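Local structure of PelD (Pseudomonas aeruginosa, 4EU0) at residues Q244-R247 / I248-E252; Q256-E259 / L260-G264. The protein binds the second messenger cyclic di-GMP, probably as a membrane-bound effector in pellicle formation, this chain comprising its GAF and GGDEF domains. All blocks are in the same frame, centred on the assembly; numbering follows the deposited sequence.

Contact 1. Residues Q244-R247 / I248-E252. With C2E (9,9'-[(2R,3R,3aS,5S,7aR,9R,10R,10aS,12S,14aR)-3,5,10,12-tetrahydroxy-5,12-dioxidooctahydro-2H,7H-difuro[3,2-d:3',2'-j][1,3,7,9,2,8]tetraoxadiphosphacyclododecine-2,9-diyl]bis(2-amino-1,9-dihydro-6H-purin-6-one)), chain B.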
loop_
_atom_site.group_PDB
_atom_site.type_symbol
_atom_site.label_atom_id
_atom_site.label_comp_id
_atom_site.label_asym_id
_atom_site.label_seq_id
_atom_site.Cartn_x
_atom_site.Cartn_y
_atom_site.Cartn_z
ATOM N N GLN A 244 -19.763 3.162 10.257
ATOM C CA GLN A 244 -20.900 4.072 10.374
ATOM C C GLN A 244 -21.475 4.331 8.976
ATOM O O GLN A 244 -22.697 4.369 8.802
ATOM C CB GLN A 244 -20.514 5.382 11.085
ATOM C CG GLN A 244 -21.712 6.279 11.441
ATOM C CD GLN A 244 -21.326 7.570 12.150
ATOM O OE1 GLN A 244 -20.321 8.201 11.823
ATOM N NE2 GLN A 244 -22.146 7.982 13.111
ATOM N N ARG A 245 -20.593 4.475 7.986
ATOM C CA ARG A 245 -21.039 4.706 6.604
ATOM C C ARG A 245 -21.718 3.460 6.043
ATOM O O ARG A 245 -22.727 3.557 5.330
ATOM C CB ARG A 245 -19.881 5.144 5.705
ATOM C CG ARG A 245 -20.310 5.456 4.266
ATOM C CD ARG A 245 -19.162 5.943 3.388
ATOM N NE ARG A 245 -18.208 4.893 3.007
ATOM C CZ ARG A 245 -18.356 4.054 1.979
ATOM N NH1 ARG A 245 -19.455 4.079 1.226
ATOM N NH2 ARG A 245 -17.398 3.169 1.705
ATOM N N LEU A 246 -21.156 2.293 6.362
ATOM C CA LEU A 246 -21.747 1.021 5.963
ATOM C C LEU A 246 -23.138 0.822 6.534
ATOM O O LEU A 246 -24.034 0.358 5.838
ATOM C CB LEU A 246 -20.871 -0.148 6.406
ATOM C CG LEU A 246 -20.186 -1.017 5.367
ATOM C CD1 LEU A 246 -19.677 -0.245 4.142
ATOM C CD2 LEU A 246 -19.089 -1.856 6.011
ATOM N N ARG A 247 -23.321 1.150 7.810
ATOM C CA ARG A 247 -24.638 0.992 8.417
ATOM C C ARG A 247 -25.703 1.841 7.718
ATOM O O ARG A 247 -26.836 1.399 7.571
ATOM C CB ARG A 247 -24.584 1.242 9.930
ATOM C CG ARG A 247 -23.682 0.224 10.624
ATOM C CD ARG A 247 -24.013 0.078 12.087
ATOM N NE ARG A 247 -23.137 -0.875 12.771
ATOM C CZ ARG A 247 -23.433 -2.153 12.991
ATOM N NH1 ARG A 247 -24.590 -2.655 12.576
ATOM N NH2 ARG A 247 -22.569 -2.928 13.643
ATOM N N ILE A 248 -25.318 3.029 7.254
ATOM C CA ILE A 248 -26.243 3.931 6.558
ATOM C C ILE A 248 -26.630 3.310 5.218
ATOM O O ILE A 248 -27.805 3.311 4.843
ATOM C CB ILE A 248 -25.640 5.345 6.368
ATOM C CG1 ILE A 248 -25.542 6.068 7.720
ATOM C CG2 ILE A 248 -26.481 6.183 5.374
ATOM C CD1 ILE A 248 -24.667 7.311 7.696
ATOM N N LEU A 249 -25.633 2.762 4.525
ATOM C CA LEU A 249 -25.832 2.095 3.240
ATOM C C LEU A 249 -26.738 0.867 3.394
ATOM O O LEU A 249 -27.662 0.679 2.617
ATOM C CB LEU A 249 -24.468 1.721 2.643
ATOM C CG LEU A 249 -24.337 0.928 1.353
ATOM C CD1 LEU A 249 -24.910 1.668 0.167
ATOM C CD2 LEU A 249 -22.871 0.645 1.133
ATOM N N PHE A 250 -26.459 0.037 4.400
ATOM C CA PHE A 250 -27.294 -1.130 4.709
ATOM C C PHE A 250 -28.721 -0.746 5.062
ATOM O O PHE A 250 -29.666 -1.461 4.701
ATOM C CB PHE A 250 -26.707 -1.916 5.875
ATOM C CG PHE A 250 -25.732 -2.980 5.470
ATOM C CD1 PHE A 250 -26.118 -4.318 5.448
ATOM C CD2 PHE A 250 -24.424 -2.653 5.135
ATOM C CE1 PHE A 250 -25.205 -5.316 5.094
ATOM C CE2 PHE A 250 -23.504 -3.634 4.772
ATOM C CZ PHE A 250 -23.890 -4.972 4.756
ATOM N N ALA A 251 -28.888 0.360 5.789
ATOM C CA ALA A 251 -30.233 0.838 6.132
ATOM C C ALA A 251 -30.999 1.235 4.877
ATOM O O ALA A 251 -32.184 0.951 4.769
ATOM C CB ALA A 251 -30.180 2.009 7.116
ATOM N N GLU A 252 -30.314 1.884 3.936
ATOM C CA GLU A 252 -30.938 2.262 2.666
ATOM C C GLU A 252 -31.322 1.013 1.861
ATOM O O GLU A 252 -32.410 0.943 1.279
ATOM C CB GLU A 252 -29.997 3.146 1.842
ATOM C CG GLU A 252 -29.883 4.580 2.353
ATOM C CD GLU A 252 -28.969 5.459 1.505
ATOM O OE1 GLU A 252 -28.475 4.994 0.445
ATOM O OE2 GLU A 252 -28.748 6.628 1.905
HETATM P P1 C2E B . -17.823 9.867 5.188
HETATM O O2P C2E B . -18.917 10.064 6.215
HETATM O O1P C2E B . -18.119 9.072 3.942
HETATM O "O5'" C2E B . -16.542 9.231 5.896
HETATM C "C5'" C2E B . -16.034 9.724 7.134
HETATM C "C4'" C2E B . -14.675 9.106 7.449
HETATM O "O4'" C2E B . -14.824 7.711 7.760
HETATM C "C3'" C2E B . -13.654 9.168 6.318
HETATM O "O3'" C2E B . -12.861 10.361 6.293
HETATM C "C2'" C2E B . -12.782 7.975 6.614
HETATM O "O2'" C2E B . -11.884 8.315 7.674
HETATM C "C1'" C2E B . -13.773 6.964 7.149
HETATM N N9 C2E B . -14.324 6.132 6.042
HETATM C C8 C2E B . -15.586 6.157 5.577
HETATM N N7 C2E B . -15.754 5.262 4.569
HETATM C C5 C2E B . -14.568 4.647 4.405
HETATM C C6 C2E B . -14.035 3.606 3.513
HETATM O O6 C2E B . -14.840 3.031 2.595
HETATM N N1 C2E B . -12.738 3.244 3.645
HETATM C C2 C2E B . -11.901 3.817 4.551
HETATM N N2 C2E B . -10.619 3.391 4.595
HETATM N N3 C2E B . -12.329 4.789 5.405
HETATM C C4 C2E B . -13.620 5.228 5.371
HETATM P P11 C2E B . -12.237 10.873 4.899
HETATM O O21 C2E B . -11.337 12.068 5.172
HETATM O O11 C2E B . -11.686 9.728 4.074
HETATM O O5A C2E B . -13.536 11.447 4.153
HETATM C C5A C2E B . -14.318 12.479 4.751
HETATM C C4A C2E B . -15.539 12.721 3.886
HETATM O O4A C2E B . -15.150 13.023 2.545
HETATM C C3A C2E B . -16.391 11.476 3.748
HETATM O O3A C2E B . -17.322 11.342 4.801
HETATM C C2A C2E B . -17.080 11.656 2.421
HETATM O O2A C2E B . -18.201 12.542 2.557
HETATM C C1A C2E B . -15.992 12.333 1.616
HETATM N N91 C2E B . -15.219 11.315 0.855
HETATM C C81 C2E B . -13.976 10.871 1.118
HETATM N N71 C2E B . -13.575 9.949 0.206
HETATM C C51 C2E B . -14.587 9.790 -0.669
HETATM C C61 C2E B . -14.845 8.978 -1.884
HETATM O O61 C2E B . -13.914 8.116 -2.368
HETATM N N11 C2E B . -16.040 9.114 -2.501
HETATM C C21 C2E B . -16.995 9.964 -2.045
HETATM N N21 C2E B . -18.171 10.051 -2.717
HETATM N N31 C2E B . -16.820 10.739 -0.943
HETATM C C41 C2E B . -15.664 10.692 -0.234
#

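Contact 2. Residues Q256-E259 / L260-G264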
loop_
_atom_site.group_PDB
_atom_site.type_symbol
_atom_site.label_atom_id
_atom_site.label_comp_id
_atom_site.label_asym_id
_atom_site.label_seq_id
_atom_site.Cartn_x
_atom_site.Cartn_y
_atom_site.Cartn_z
ATOM N N GLN A 256 -35.019 -0.481 7.394
ATOM C CA GLN A 256 -34.579 0.410 8.467
ATOM C C GLN A 256 -34.647 -0.383 9.777
ATOM O O GLN A 256 -33.847 -0.168 10.693
ATOM C CB GLN A 256 -35.472 1.654 8.543
ATOM C CG GLN A 256 -34.873 2.843 9.288
ATOM C CD GLN A 256 -33.655 3.436 8.596
ATOM O OE1 GLN A 256 -33.735 3.922 7.466
ATOM N NE2 GLN A 256 -32.523 3.413 9.284
ATOM N N ALA A 257 -35.601 -1.316 9.832
ATOM C CA ALA A 257 -35.783 -2.231 10.960
ATOM C C ALA A 257 -34.841 -3.432 10.865
ATOM O O ALA A 257 -34.977 -4.411 11.606
ATOM C CB ALA A 257 -37.236 -2.693 11.034
ATOM N N ARG A 258 -33.892 -3.349 9.939
ATOM C CA ARG A 258 -32.884 -4.365 9.774
ATOM C C ARG A 258 -31.518 -3.803 10.154
ATOM O O ARG A 258 -31.189 -2.657 9.834
ATOM C CB ARG A 258 -32.853 -4.836 8.327
ATOM C CG ARG A 258 -32.481 -6.276 8.166
ATOM C CD ARG A 258 -33.688 -7.138 7.858
ATOM N NE ARG A 258 -34.478 -7.472 9.038
ATOM C CZ ARG A 258 -35.344 -8.482 9.087
ATOM N NH1 ARG A 258 -35.519 -9.263 8.029
ATOM N NH2 ARG A 258 -36.027 -8.721 10.199
ATOM N N GLU A 259 -30.730 -4.620 10.839
ATOM C CA GLU A 259 -29.337 -4.288 11.105
ATOM C C GLU A 259 -28.466 -5.278 10.361
ATOM O O GLU A 259 -28.943 -6.345 9.961
ATOM C CB GLU A 259 -29.052 -4.329 12.612
ATOM C CG GLU A 259 -29.979 -3.450 13.450
ATOM C CD GLU A 259 -29.753 -1.951 13.263
ATOM O OE1 GLU A 259 -28.718 -1.546 12.697
ATOM O OE2 GLU A 259 -30.619 -1.168 13.689
ATOM N N LEU A 260 -27.197 -4.928 10.143
ATOM C CA LEU A 260 -26.254 -5.858 9.536
ATOM C C LEU A 260 -26.393 -7.202 10.239
ATOM O O LEU A 260 -26.457 -8.244 9.602
ATOM C CB LEU A 260 -24.808 -5.349 9.679
ATOM C CG LEU A 260 -24.197 -4.360 8.680
ATOM C CD1 LEU A 260 -24.863 -3.003 8.739
ATOM C CD2 LEU A 260 -22.720 -4.203 8.992
ATOM N N GLU A 261 -26.479 -7.159 11.566
ATOM C CA GLU A 261 -26.445 -8.377 12.369
ATOM C C GLU A 261 -27.705 -9.245 12.207
ATOM O O GLU A 261 -27.625 -10.474 12.233
ATOM C CB GLU A 261 -26.164 -8.048 13.834
ATOM C CG GLU A 261 -24.729 -7.548 14.090
ATOM C CD GLU A 261 -24.568 -6.032 13.970
ATOM O OE1 GLU A 261 -25.497 -5.339 13.508
ATOM O OE2 GLU A 261 -23.493 -5.520 14.349
ATOM N N SER A 262 -28.853 -8.609 11.992
ATOM C CA SER A 262 -30.093 -9.363 11.782
ATOM C C SER A 262 -30.194 -9.944 10.363
ATOM O O SER A 262 -31.080 -10.754 10.078
ATOM C CB SER A 262 -31.328 -8.524 12.161
ATOM O OG SER A 262 -31.572 -7.491 11.222
ATOM N N LEU A 263 -29.285 -9.533 9.478
ATOM C CA LEU A 263 -29.165 -10.134 8.144
ATOM C C LEU A 263 -28.136 -11.272 8.161
ATOM O O LEU A 263 -27.772 -11.820 7.115
ATOM C CB LEU A 263 -28.749 -9.073 7.116
ATOM C CG LEU A 263 -29.680 -7.884 6.897
ATOM C CD1 LEU A 263 -28.900 -6.675 6.389
ATOM C CD2 LEU A 263 -30.781 -8.254 5.915
ATOM N N GLY A 264 -27.653 -11.609 9.354
ATOM C CA GLY A 264 -26.670 -12.682 9.510
ATOM C C GLY A 264 -25.206 -12.270 9.439
ATOM O O GLY A 264 -24.329 -13.126 9.399
HETATM O O HOH W 1 -34.684 -7.990 12.342
HETATM O O HOH W 2 -26.923 -2.049 11.072
#

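Contact 1. Residues Q244-R247 / I248-E252
The carbonyl oxygen of Leu-246 accepts the Phe-250 N-H in a short, nearly straight bond (N to O 2.8 Å, 171° at the hydrogen), and the edge of the Phe-250 ring comes up beside the same oxygen, CD2 of Phe-250 standing 3.1 Å from O of Leu-246 with the oxygen in the ring plane. One residue earlier, O of Arg-245 takes the N-H of Leu-249 at 3.1 Å, and one residue after Leu-246, O of Arg-247 takes that of Ala-251. The Ile-248 N-H is less firmly placed: it divides between O of Gln-244 and O of Arg-245, both at 3.3 Å and both weak. These bonds belong to helix 236-253 of the GGDEF domain. Its Leu-246, Leu-249 and Phe-250 form an apolar face turned to helix 198-207, where Leu-204, Leu-205 and Val-201 receive them; within the helix, CG of Leu-246 lies 4.3 Å from CE2 of Phe-250. Arg-245 is directed to bound cyclic di-GMP instead. After an extended start its chain bends at chi3 (73°), which sets one side of the guanidinium along the Hoogsteen edge of a guanine. NE of Arg-245 donates to N7 of C2E at 2.9 Å, with 161° at the hydrogen, and NH2 of Arg-245 donates to O6 of C2E at 2.7 Å. The paired bonds fix the rotation of the group against the base. NH2 has a second acceptor in O of Ser-208, a further tie on the guanidinium. Arg-210 and Asp-213, which also bond the ligand, have the RxxD spacing of the inhibitory site of diguanylate cyclases, and the Arg-210 guanidinium lies close to that of Arg-245 as both gather round the nucleotide.

Contact 2. Residues Q256-E259 / L260-G264
Glu-259 and Ser-262 hold each other in a short 3-10 turn of the loop that carries the GGDEF domain chain from helix 236-253 to the outermost strand 265-272. Among the hydrogen bonds, one uses a side chain: N of Glu-259 donates to OG of Ser-262 at 3.0 Å and 159°. With chi1 at 72°, OG of Ser-262 sits between its own backbone N and carbonyl carbon, a position that turns it back to the preceding residues. The return bonds are weak: O of Glu-259 accepts from N of both Ser-262 and Leu-263. The turn is completed by N of Leu-263 on O of Leu-260 and by N of Gly-264 on O of Glu-261, after which Gly-264, with positive phi, leads into the strand. Apolar contact comes from Arg-258, whose aliphatic part lies across Leu-263, CG of Arg-258 meeting CD2 of Leu-263 at 3.4 Å; Tyr-197 touches both side chains. Two waters add bridges. The bend of the Glu-259 chain at chi2 (-70°) brings its carboxylate round to one of them, which donates to OE1 of Glu-259 at 2.5 Å while accepting the Leu-260 N-H at 3.0 Å. A second water accepts from NH2 of Arg-258 at 2.6 Å and lies 3.3 Å from OG of Ser-262, a weak bond.

The two contacts follow one another along the chain, their centres about 10 Å apart, and the loop of contact 2 folds back on the helix of contact 1. A salt bridge joins them, NH2 of Arg-247 to OE2 of Glu-261 at 2.8 Å. The Phe-250 ring meets two leucines of the loop: CG of Phe-250 lies 3.4 Å from CD1 of Leu-260, and CD1 of Phe-250 lies 3.8 Å from CD1 of Leu-263. Only contact 1 reaches cyclic di-GMP, through Arg-245. Contact 2 lies further from the ligand: the side chain of Leu-260 is about 10 Å from that of Arg-245 and about 12 Å from the ligand.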